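Local structure of inositol polyphosphate multikinase alpha (Arabidopsis thaliana, 4FRF) at residues 46-54 against 190-198; 149-157 against 258-266. The protein phosphorylates inositol phosphates with ATP over a broad substrate range, turning inositol 1,4,5-trisphosphate into inositol 1,3,4,5,6-pentakisphosphate in two steps. All blocks are in the same frame, centred on the assembly; numbering follows the deposited sequence.

Contact 1 (46-54 against 190-198); sequences PEHIHRYFP and QLLELKTWF
Tyr-52 gives its phenol proton to Glu-193, with OH and OE1 2.7 Å apart. The oxygen is met on its anti side, 35° out of the carboxylate plane, and ring and carboxylate stand nearly perpendicular. The bond ties the weakly bonded helical turn 47-50, and the type I beta turn His-50 to Phe-53 that overlaps its end, to helix 187-200 of the inositol polyphosphate kinase fold. Arg-51 reaches the same border because its chain bends at chi3; its NH1 lies 4.1 Å from Glu-193 OE1, too far for a salt bridge, though its charge probably still favours an ionised glutamate. The guanidinium comes edge-on to the aliphatic CG of Gln-190. The amide of that residue is occupied by the backbones of His-185, Pro-230 and Val-232, which holds it in place while its CB borders the edge of the tyrosine ring.

Tyr-52 is thus polar at its tip and apolar over its face, where Leu-194 CG sits 4.3 Å from the ring centroid in a CH-pi contact. Both residues also touch Val-232, closing the interface against strand 231-235.

One turn further along the helix, Trp-197 swings its indole toward segment 46-54 with CG anti to the backbone N (chi1 -174°). This broad, flat surface suits several apolar neighbours at once: Pro-46 CD lies 4.1 Å from Trp-197 CD1, beside NE1, and Phe-53 brings CZ, at its ring edge, to Trp-197 CZ3. Branched Ile-49 sets its CG1 beside Trp-197 CG, its CD1 beside Trp-197 CB, and its CG2 squarely over the six-membered ring, 3.9 Å from the centroid.

Contact 2 (149-157 against 258-266); sequences VDGARLTLR and FINFIREIL
Phe-261 is the aromatic knob of this interface, entering a hole on helix 149-158 formed by Val-149, Ala-152, Arg-153 and Leu-156. Ala-152, small enough to admit the ring, borders it through CB, while Val-149 CG1 meets Phe-261 CZ at 4.1 Å and Leu-156 CD1 meets Phe-261 CB at 3.9 Å. Leu-156 divides its two methyls between aromatic neighbours, since its CD2 lies 3.8 Å from Phe-258 CZ; its CB receives Ile-265 CD1. Phe-121 meets both phenylalanine rings edge-to-face.

Two arginines add guanidinium contacts. Bends at chi2 and chi3 fold Arg-153 back, bringing NH1 over the face of the Phe-261 ring, 3.5 Å from CE1, with the two planes 29° apart. Its NH2 forms a salt bridge with Asp-150 OD1, one turn earlier. Arg-157 lays one guanidinium face on Ile-265, its NH1 4.0 Å from CG2. Val-149 and Arg-153 also pack on Val-246 and Gly-245 of the second subunit.

Within helix 149-158, Thr-155 returns its hydroxyl to the carbonyl oxygen of Gly-151, satisfying a buried polar group.

The axes of segments 149-157 and 258-265 approach to 10.2 Å and cross at -62°, a steep helix-helix crossing with a single knob-into-hole, set against the antiparallel sheet of the kinase fold.

Overall arrangement
The centres of the two contacts lie 21 Å apart, yet their second segments, on helices 187-200 and 249-265, pack directly together: Leu-191 CD1 comes 3.5 Å from Phe-258 CD2, and Leu-192 CD2 meets Ile-259 CD1. Along the chain the segments alternate, so the contacts interlock sequence-distant parts. Both border the five-stranded sheet. Contact 1 reaches its outer strand 231-235, which leads into an Asp-Phe pair that, as in related inositol phosphate kinases, probably helps bind metal. Contact 2 packs on Met-86, Val-88 and Met-90 of strand 83-90, which with the next residue matches the PxxxDxKxG inositol phosphate kinase signature; the motif's acidic and basic residues probably face the sheet's other side, toward the substrate.

Contact 1 (46-54 against 190-198)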
loop_
_atom_site.group_PDB
_atom_site.type_symbol
_atom_site.label_atom_id
_atom_site.label_comp_id
_atom_site.label_asym_id
_atom_site.label_seq_id
_atom_site.Cartn_x
_atom_site.Cartn_y
_atom_site.Cartn_z
ATOM N N PRO A 46 20.557 -1.411 -1.417
ATOM C CA PRO A 46 21.409 -2.160 -0.486
ATOM C C PRO A 46 21.585 -3.595 -0.943
ATOM O O PRO A 46 20.757 -4.104 -1.702
ATOM C CB PRO A 46 20.650 -2.090 0.849
ATOM C CG PRO A 46 19.243 -1.783 0.496
ATOM C CD PRO A 46 19.224 -1.117 -0.863
ATOM N N GLU A 47 22.682 -4.222 -0.523
ATOM C CA GLU A 47 23.121 -5.489 -1.117
ATOM C C GLU A 47 22.291 -6.683 -0.647
ATOM O O GLU A 47 22.196 -7.704 -1.355
ATOM C CB GLU A 47 24.627 -5.728 -0.877
ATOM C CG GLU A 47 25.542 -5.146 -1.975
ATOM C CD GLU A 47 25.918 -6.178 -3.050
ATOM O OE1 GLU A 47 25.709 -7.388 -2.808
ATOM O OE2 GLU A 47 26.449 -5.787 -4.125
ATOM N N HIS A 48 21.658 -6.550 0.517
ATOM C CA HIS A 48 20.850 -7.637 1.022
ATOM C C HIS A 48 19.504 -7.695 0.300
ATOM O O HIS A 48 18.707 -8.597 0.545
ATOM C CB HIS A 48 20.665 -7.535 2.535
ATOM C CG HIS A 48 19.682 -6.491 2.949
ATOM N ND1 HIS A 48 19.689 -5.213 2.424
ATOM C CD2 HIS A 48 18.647 -6.536 3.822
ATOM C CE1 HIS A 48 18.698 -4.520 2.952
ATOM N NE2 HIS A 48 18.055 -5.296 3.809
ATOM N N ILE A 49 19.279 -6.757 -0.616
ATOM C CA ILE A 49 18.051 -6.730 -1.405
ATOM C C ILE A 49 18.273 -7.389 -2.758
ATOM O O ILE A 49 17.368 -8.009 -3.315
ATOM C CB ILE A 49 17.521 -5.272 -1.596
ATOM C CG1 ILE A 49 16.987 -4.725 -0.274
ATOM C CG2 ILE A 49 16.431 -5.200 -2.668
ATOM C CD1 ILE A 49 15.967 -5.606 0.383
ATOM N N HIS A 50 19.490 -7.259 -3.278
ATOM C CA HIS A 50 19.850 -7.825 -4.578
ATOM C C HIS A 50 19.490 -9.320 -4.641
ATOM O O HIS A 50 19.061 -9.831 -5.682
ATOM C CB HIS A 50 21.345 -7.629 -4.839
ATOM C CG HIS A 50 21.697 -6.284 -5.397
ATOM N ND1 HIS A 50 21.792 -6.044 -6.754
ATOM C CD2 HIS A 50 22.053 -5.129 -4.783
ATOM C CE1 HIS A 50 22.144 -4.785 -6.953
ATOM N NE2 HIS A 50 22.304 -4.207 -5.773
ATOM N N ARG A 51 19.599 -9.994 -3.501
ATOM C CA ARG A 51 19.334 -11.422 -3.428
ATOM C C ARG A 51 17.863 -11.789 -3.670
ATOM O O ARG A 51 17.479 -12.934 -3.507
ATOM C CB ARG A 51 19.767 -11.963 -2.071
ATOM C CG ARG A 51 18.729 -11.752 -0.988
ATOM C CD ARG A 51 19.189 -12.311 0.348
ATOM N NE ARG A 51 18.795 -13.713 0.532
ATOM C CZ ARG A 51 17.644 -14.100 1.083
ATOM N NH1 ARG A 51 16.769 -13.198 1.486
ATOM N NH2 ARG A 51 17.366 -15.386 1.225
ATOM N N TYR A 52 17.028 -10.805 -3.975
ATOM C CA TYR A 52 15.622 -11.081 -4.270
ATOM C C TYR A 52 15.339 -10.892 -5.743
ATOM O O TYR A 52 14.197 -10.669 -6.140
ATOM C CB TYR A 52 14.698 -10.187 -3.436
ATOM C CG TYR A 52 14.691 -10.528 -1.966
ATOM C CD1 TYR A 52 14.143 -11.722 -1.514
ATOM C CD2 TYR A 52 15.227 -9.653 -1.027
ATOM C CE1 TYR A 52 14.148 -12.053 -0.170
ATOM C CE2 TYR A 52 15.241 -9.975 0.323
ATOM C CZ TYR A 52 14.709 -11.184 0.741
ATOM O OH TYR A 52 14.735 -11.524 2.069
ATOM N N PHE A 53 16.392 -10.968 -6.549
ATOM C CA PHE A 53 16.285 -10.674 -7.960
ATOM C C PHE A 53 17.162 -11.637 -8.741
ATOM O O PHE A 53 18.331 -11.836 -8.405
ATOM C CB PHE A 53 16.722 -9.228 -8.244
ATOM C CG PHE A 53 15.766 -8.176 -7.727
ATOM C CD1 PHE A 53 14.898 -7.521 -8.594
ATOM C CD2 PHE A 53 15.784 -7.788 -6.382
ATOM C CE1 PHE A 53 14.019 -6.525 -8.113
ATOM C CE2 PHE A 53 14.901 -6.797 -5.899
ATOM C CZ PHE A 53 14.029 -6.172 -6.766
ATOM N N PRO A 54 16.614 -12.234 -9.803
ATOM C CA PRO A 54 17.462 -13.055 -10.645
ATOM C C PRO A 54 18.810 -12.371 -10.873
ATOM O O PRO A 54 18.847 -11.191 -11.202
ATOM C CB PRO A 54 16.676 -13.129 -11.966
ATOM C CG PRO A 54 15.507 -12.148 -11.808
ATOM C CD PRO A 54 15.265 -12.067 -10.364
ATOM N N GLN A 190 11.650 -12.943 4.770
ATOM C CA GLN A 190 12.043 -12.447 3.463
ATOM C C GLN A 190 11.046 -11.399 2.968
ATOM O O GLN A 190 11.438 -10.294 2.598
ATOM C CB GLN A 190 12.213 -13.606 2.456
ATOM C CG GLN A 190 13.400 -14.505 2.769
ATOM C CD GLN A 190 13.490 -15.757 1.876
ATOM O OE1 GLN A 190 13.263 -15.699 0.657
ATOM N NE2 GLN A 190 13.887 -16.879 2.476
ATOM N N LEU A 191 9.757 -11.717 3.018
ATOM C CA LEU A 191 8.747 -10.765 2.560
ATOM C C LEU A 191 8.835 -9.445 3.340
ATOM O O LEU A 191 8.661 -8.352 2.771
ATOM C CB LEU A 191 7.351 -11.360 2.687
ATOM C CG LEU A 191 6.962 -12.367 1.607
ATOM C CD1 LEU A 191 5.500 -12.798 1.775
ATOM C CD2 LEU A 191 7.181 -11.768 0.236
ATOM N N LEU A 192 9.147 -9.558 4.630
ATOM C CA LEU A 192 9.304 -8.404 5.489
ATOM C C LEU A 192 10.453 -7.503 5.073
ATOM O O LEU A 192 10.279 -6.269 4.963
ATOM C CB LEU A 192 9.467 -8.831 6.930
ATOM C CG LEU A 192 8.141 -9.242 7.573
ATOM C CD1 LEU A 192 8.371 -9.788 8.960
ATOM C CD2 LEU A 192 7.076 -8.103 7.581
ATOM N N GLU A 193 11.616 -8.095 4.823
ATOM C CA GLU A 193 12.755 -7.334 4.314
ATOM C C GLU A 193 12.400 -6.512 3.080
ATOM O O GLU A 193 12.781 -5.342 2.971
ATOM C CB GLU A 193 13.913 -8.250 3.996
ATOM C CG GLU A 193 14.765 -8.573 5.191
ATOM C CD GLU A 193 16.016 -9.285 4.811
ATOM O OE1 GLU A 193 16.108 -9.761 3.655
ATOM O OE2 GLU A 193 16.907 -9.390 5.667
ATOM N N LEU A 194 11.682 -7.129 2.151
ATOM C CA LEU A 194 11.232 -6.441 0.950
ATOM C C LEU A 194 10.280 -5.293 1.295
ATOM O O LEU A 194 10.298 -4.236 0.647
ATOM C CB LEU A 194 10.525 -7.418 0.018
ATOM C CG LEU A 194 11.357 -8.234 -0.951
ATOM C CD1 LEU A 194 10.658 -9.528 -1.236
ATOM C CD2 LEU A 194 11.578 -7.457 -2.228
ATOM N N LYS A 195 9.397 -5.525 2.267
ATOM C CA LYS A 195 8.456 -4.495 2.658
ATOM C C LYS A 195 9.205 -3.258 3.123
ATOM O O LYS A 195 9.024 -2.168 2.566
ATOM C CB LYS A 195 7.531 -4.980 3.763
ATOM C CG LYS A 195 6.660 -3.868 4.359
ATOM C CD LYS A 195 5.914 -4.357 5.564
ATOM C CE LYS A 195 5.700 -3.249 6.546
ATOM N NZ LYS A 195 5.803 -3.754 7.970
ATOM N N THR A 196 10.062 -3.430 4.133
ATOM C CA THR A 196 10.886 -2.339 4.585
ATOM C C THR A 196 11.399 -1.610 3.374
ATOM O O THR A 196 11.114 -0.444 3.190
ATOM C CB THR A 196 12.086 -2.813 5.364
ATOM O OG1 THR A 196 11.665 -3.373 6.607
ATOM C CG2 THR A 196 13.027 -1.649 5.624
ATOM N N TRP A 197 12.120 -2.314 2.511
ATOM C CA TRP A 197 12.709 -1.665 1.362
ATOM C C TRP A 197 11.670 -0.850 0.594
ATOM O O TRP A 197 11.907 0.312 0.266
ATOM C CB TRP A 197 13.408 -2.675 0.445
ATOM C CG TRP A 197 14.156 -2.032 -0.704
ATOM C CD1 TRP A 197 15.169 -1.130 -0.611
ATOM C CD2 TRP A 197 13.957 -2.269 -2.108
ATOM N NE1 TRP A 197 15.595 -0.763 -1.865
ATOM C CE2 TRP A 197 14.873 -1.455 -2.802
ATOM C CE3 TRP A 197 13.092 -3.088 -2.845
ATOM C CZ2 TRP A 197 14.944 -1.426 -4.202
ATOM C CZ3 TRP A 197 13.156 -3.043 -4.248
ATOM C CH2 TRP A 197 14.075 -2.222 -4.902
ATOM N N PHE A 198 10.505 -1.439 0.352
ATOM C CA PHE A 198 9.503 -0.788 -0.486
ATOM C C PHE A 198 8.885 0.439 0.178
ATOM O O PHE A 198 8.272 1.279 -0.486
ATOM C CB PHE A 198 8.419 -1.769 -0.894
ATOM C CG PHE A 198 8.692 -2.455 -2.176
ATOM C CD1 PHE A 198 8.164 -1.968 -3.359
ATOM C CD2 PHE A 198 9.468 -3.599 -2.211
ATOM C CE1 PHE A 198 8.421 -2.606 -4.566
ATOM C CE2 PHE A 198 9.721 -4.244 -3.402
ATOM C CZ PHE A 198 9.207 -3.742 -4.587
#

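Contact 2 (149-157 against 258-266)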
loop_
_atom_site.group_PDB
_atom_site.type_symbol
_atom_site.label_atom_id
_atom_site.label_comp_id
_atom_site.label_asym_id
_atom_site.label_seq_id
_atom_site.Cartn_x
_atom_site.Cartn_y
_atom_site.Cartn_z
ATOM N N VAL A 149 -11.486 -14.320 -1.817
ATOM C CA VAL A 149 -10.576 -14.148 -0.690
ATOM C C VAL A 149 -10.352 -15.453 0.060
ATOM O O VAL A 149 -9.221 -15.779 0.423
ATOM C CB VAL A 149 -11.038 -13.044 0.286
ATOM C CG1 VAL A 149 -10.279 -13.147 1.609
ATOM C CG2 VAL A 149 -10.848 -11.669 -0.344
ATOM N N ASP A 150 -11.423 -16.208 0.283
ATOM C CA ASP A 150 -11.298 -17.481 0.993
ATOM C C ASP A 150 -10.534 -18.479 0.159
ATOM O O ASP A 150 -9.627 -19.151 0.658
ATOM C CB ASP A 150 -12.665 -18.028 1.393
ATOM C CG ASP A 150 -13.225 -17.330 2.620
ATOM O OD1 ASP A 150 -12.429 -17.017 3.547
ATOM O OD2 ASP A 150 -14.447 -17.065 2.646
ATOM N N GLY A 151 -10.862 -18.528 -1.130
ATOM C CA GLY A 151 -10.092 -19.308 -2.085
ATOM C C GLY A 151 -8.595 -19.091 -1.922
ATOM O O GLY A 151 -7.828 -20.056 -1.767
ATOM N N ALA A 152 -8.187 -17.819 -1.901
ATOM C CA ALA A 152 -6.765 -17.462 -1.859
ATOM C C ALA A 152 -6.111 -17.895 -0.560
ATOM O O ALA A 152 -4.970 -18.353 -0.544
ATOM C CB ALA A 152 -6.586 -15.981 -2.070
ATOM N N ARG A 153 -6.845 -17.752 0.530
ATOM C CA ARG A 153 -6.326 -18.091 1.829
ATOM C C ARG A 153 -6.148 -19.582 1.909
ATOM O O ARG A 153 -5.191 -20.064 2.494
ATOM C CB ARG A 153 -7.258 -17.587 2.930
ATOM C CG ARG A 153 -6.804 -17.952 4.333
ATOM C CD ARG A 153 -7.154 -16.858 5.367
ATOM N NE ARG A 153 -8.521 -16.340 5.218
ATOM C CZ ARG A 153 -8.809 -15.084 4.874
ATOM N NH1 ARG A 153 -7.832 -14.210 4.666
ATOM N NH2 ARG A 153 -10.071 -14.690 4.766
ATOM N N LEU A 154 -7.034 -20.310 1.236
ATOM C CA LEU A 154 -6.957 -21.766 1.185
ATOM C C LEU A 154 -5.795 -22.208 0.310
ATOM O O LEU A 154 -4.989 -23.049 0.706
ATOM C CB LEU A 154 -8.262 -22.357 0.649
ATOM C CG LEU A 154 -8.319 -23.882 0.558
ATOM C CD1 LEU A 154 -8.685 -24.482 1.903
ATOM C CD2 LEU A 154 -9.307 -24.309 -0.505
ATOM N N THR A 155 -5.724 -21.649 -0.889
ATOM C CA THR A 155 -4.647 -21.957 -1.793
ATOM C C THR A 155 -3.297 -21.739 -1.136
ATOM O O THR A 155 -2.411 -22.595 -1.218
ATOM C CB THR A 155 -4.721 -21.104 -3.013
ATOM O OG1 THR A 155 -5.989 -21.302 -3.639
ATOM C CG2 THR A 155 -3.611 -21.477 -3.977
ATOM N N LEU A 156 -3.147 -20.599 -0.467
ATOM C CA LEU A 156 -1.890 -20.254 0.184
ATOM C C LEU A 156 -1.553 -21.233 1.270
ATOM O O LEU A 156 -0.428 -21.269 1.748
ATOM C CB LEU A 156 -1.949 -18.853 0.765
ATOM C CG LEU A 156 -1.672 -17.732 -0.227
ATOM C CD1 LEU A 156 -1.948 -16.410 0.425
ATOM C CD2 LEU A 156 -0.244 -17.791 -0.685
ATOM N N ARG A 157 -2.540 -22.010 1.683
ATOM C CA ARG A 157 -2.329 -23.004 2.714
ATOM C C ARG A 157 -2.088 -24.372 2.084
ATOM O O ARG A 157 -1.311 -25.177 2.598
ATOM C CB ARG A 157 -3.520 -23.051 3.664
ATOM C CG ARG A 157 -3.221 -23.762 4.967
ATOM C CD ARG A 157 -4.470 -23.948 5.782
ATOM N NE ARG A 157 -5.169 -22.685 5.973
ATOM C CZ ARG A 157 -5.037 -21.921 7.050
ATOM N NH1 ARG A 157 -4.231 -22.304 8.040
ATOM N NH2 ARG A 157 -5.716 -20.777 7.143
ATOM N N PHE A 258 -0.547 -9.303 1.200
ATOM C CA PHE A 258 0.061 -10.593 1.118
ATOM C C PHE A 258 0.720 -10.961 2.447
ATOM O O PHE A 258 0.470 -12.034 2.973
ATOM C CB PHE A 258 1.053 -10.677 -0.036
ATOM C CG PHE A 258 1.362 -12.088 -0.464
ATOM C CD1 PHE A 258 0.553 -12.739 -1.393
ATOM C CD2 PHE A 258 2.458 -12.768 0.065
ATOM C CE1 PHE A 258 0.842 -14.044 -1.796
ATOM C CE2 PHE A 258 2.743 -14.064 -0.323
ATOM C CZ PHE A 258 1.925 -14.711 -1.242
ATOM N N ILE A 259 1.519 -10.063 3.019
ATOM C CA ILE A 259 2.246 -10.417 4.248
ATOM C C ILE A 259 1.277 -10.816 5.347
ATOM O O ILE A 259 1.583 -11.679 6.187
ATOM C CB ILE A 259 3.176 -9.287 4.748
ATOM C CG1 ILE A 259 4.391 -9.161 3.836
ATOM C CG2 ILE A 259 3.666 -9.571 6.174
ATOM C CD1 ILE A 259 5.571 -8.468 4.500
ATOM N N ASN A 260 0.086 -10.231 5.316
ATOM C CA ASN A 260 -0.885 -10.483 6.374
ATOM C C ASN A 260 -1.527 -11.854 6.264
ATOM O O ASN A 260 -1.717 -12.530 7.286
ATOM C CB ASN A 260 -1.958 -9.396 6.424
ATOM C CG ASN A 260 -2.852 -9.528 7.630
ATOM O OD1 ASN A 260 -4.001 -9.966 7.516
ATOM N ND2 ASN A 260 -2.313 -9.213 8.810
ATOM N N PHE A 261 -1.855 -12.264 5.025
ATOM C CA PHE A 261 -2.432 -13.598 4.770
ATOM C C PHE A 261 -1.519 -14.681 5.309
ATOM O O PHE A 261 -1.951 -15.607 5.997
ATOM C CB PHE A 261 -2.604 -13.820 3.296
ATOM C CG PHE A 261 -3.892 -13.337 2.754
ATOM C CD1 PHE A 261 -4.826 -14.235 2.271
ATOM C CD2 PHE A 261 -4.117 -11.983 2.572
ATOM C CE1 PHE A 261 -5.997 -13.788 1.658
ATOM C CE2 PHE A 261 -5.304 -11.524 1.985
ATOM C CZ PHE A 261 -6.236 -12.422 1.526
ATOM N N ILE A 262 -0.241 -14.537 5.008
ATOM C CA ILE A 262 0.748 -15.483 5.430
ATOM C C ILE A 262 0.965 -15.429 6.932
ATOM O O ILE A 262 1.283 -16.426 7.555
ATOM C CB ILE A 262 2.054 -15.269 4.659
ATOM C CG1 ILE A 262 1.871 -15.772 3.236
ATOM C CG2 ILE A 262 3.212 -15.980 5.331
ATOM C CD1 ILE A 262 2.929 -15.356 2.302
ATOM N N ARG A 263 0.739 -14.276 7.528
ATOM C CA ARG A 263 0.912 -14.168 8.968
ATOM C C ARG A 263 -0.258 -14.827 9.718
ATOM O O ARG A 263 -0.050 -15.534 10.711
ATOM C CB ARG A 263 1.116 -12.711 9.394
ATOM C CG ARG A 263 2.261 -12.555 10.404
ATOM C CD ARG A 263 2.727 -11.107 10.577
ATOM N NE ARG A 263 1.983 -10.415 11.607
ATOM C CZ ARG A 263 1.681 -9.118 11.554
ATOM N NH1 ARG A 263 2.087 -8.369 10.524
ATOM N NH2 ARG A 263 0.993 -8.556 12.538
ATOM N N GLU A 264 -1.470 -14.643 9.191
ATOM C CA GLU A 264 -2.644 -15.380 9.642
ATOM C C GLU A 264 -2.306 -16.840 9.761
ATOM O O GLU A 264 -2.451 -17.460 10.827
ATOM C CB GLU A 264 -3.757 -15.242 8.615
ATOM C CG GLU A 264 -4.463 -13.894 8.618
ATOM C CD GLU A 264 -5.780 -13.927 9.385
ATOM O OE1 GLU A 264 -6.494 -14.971 9.319
ATOM O OE2 GLU A 264 -6.110 -12.902 10.032
ATOM N N ILE A 265 -1.821 -17.385 8.652
ATOM C CA ILE A 265 -1.585 -18.803 8.527
ATOM C C ILE A 265 -0.623 -19.375 9.583
ATOM O O ILE A 265 -0.708 -20.544 9.899
ATOM C CB ILE A 265 -1.161 -19.168 7.084
ATOM C CG1 ILE A 265 -2.319 -18.882 6.120
ATOM C CG2 ILE A 265 -0.747 -20.623 6.983
ATOM C CD1 ILE A 265 -2.007 -19.152 4.654
ATOM N N LEU A 266 0.218 -18.547 10.199
ATOM C CA LEU A 266 1.120 -19.067 11.250
ATOM C C LEU A 266 0.545 -18.976 12.669
ATOM O O LEU A 266 -0.589 -18.496 12.874
ATOM C CB LEU A 266 2.506 -18.420 11.171
ATOM C CG LEU A 266 3.325 -18.737 9.900
ATOM C CD1 LEU A 266 4.377 -17.688 9.640
ATOM C CD2 LEU A 266 3.967 -20.113 9.948
#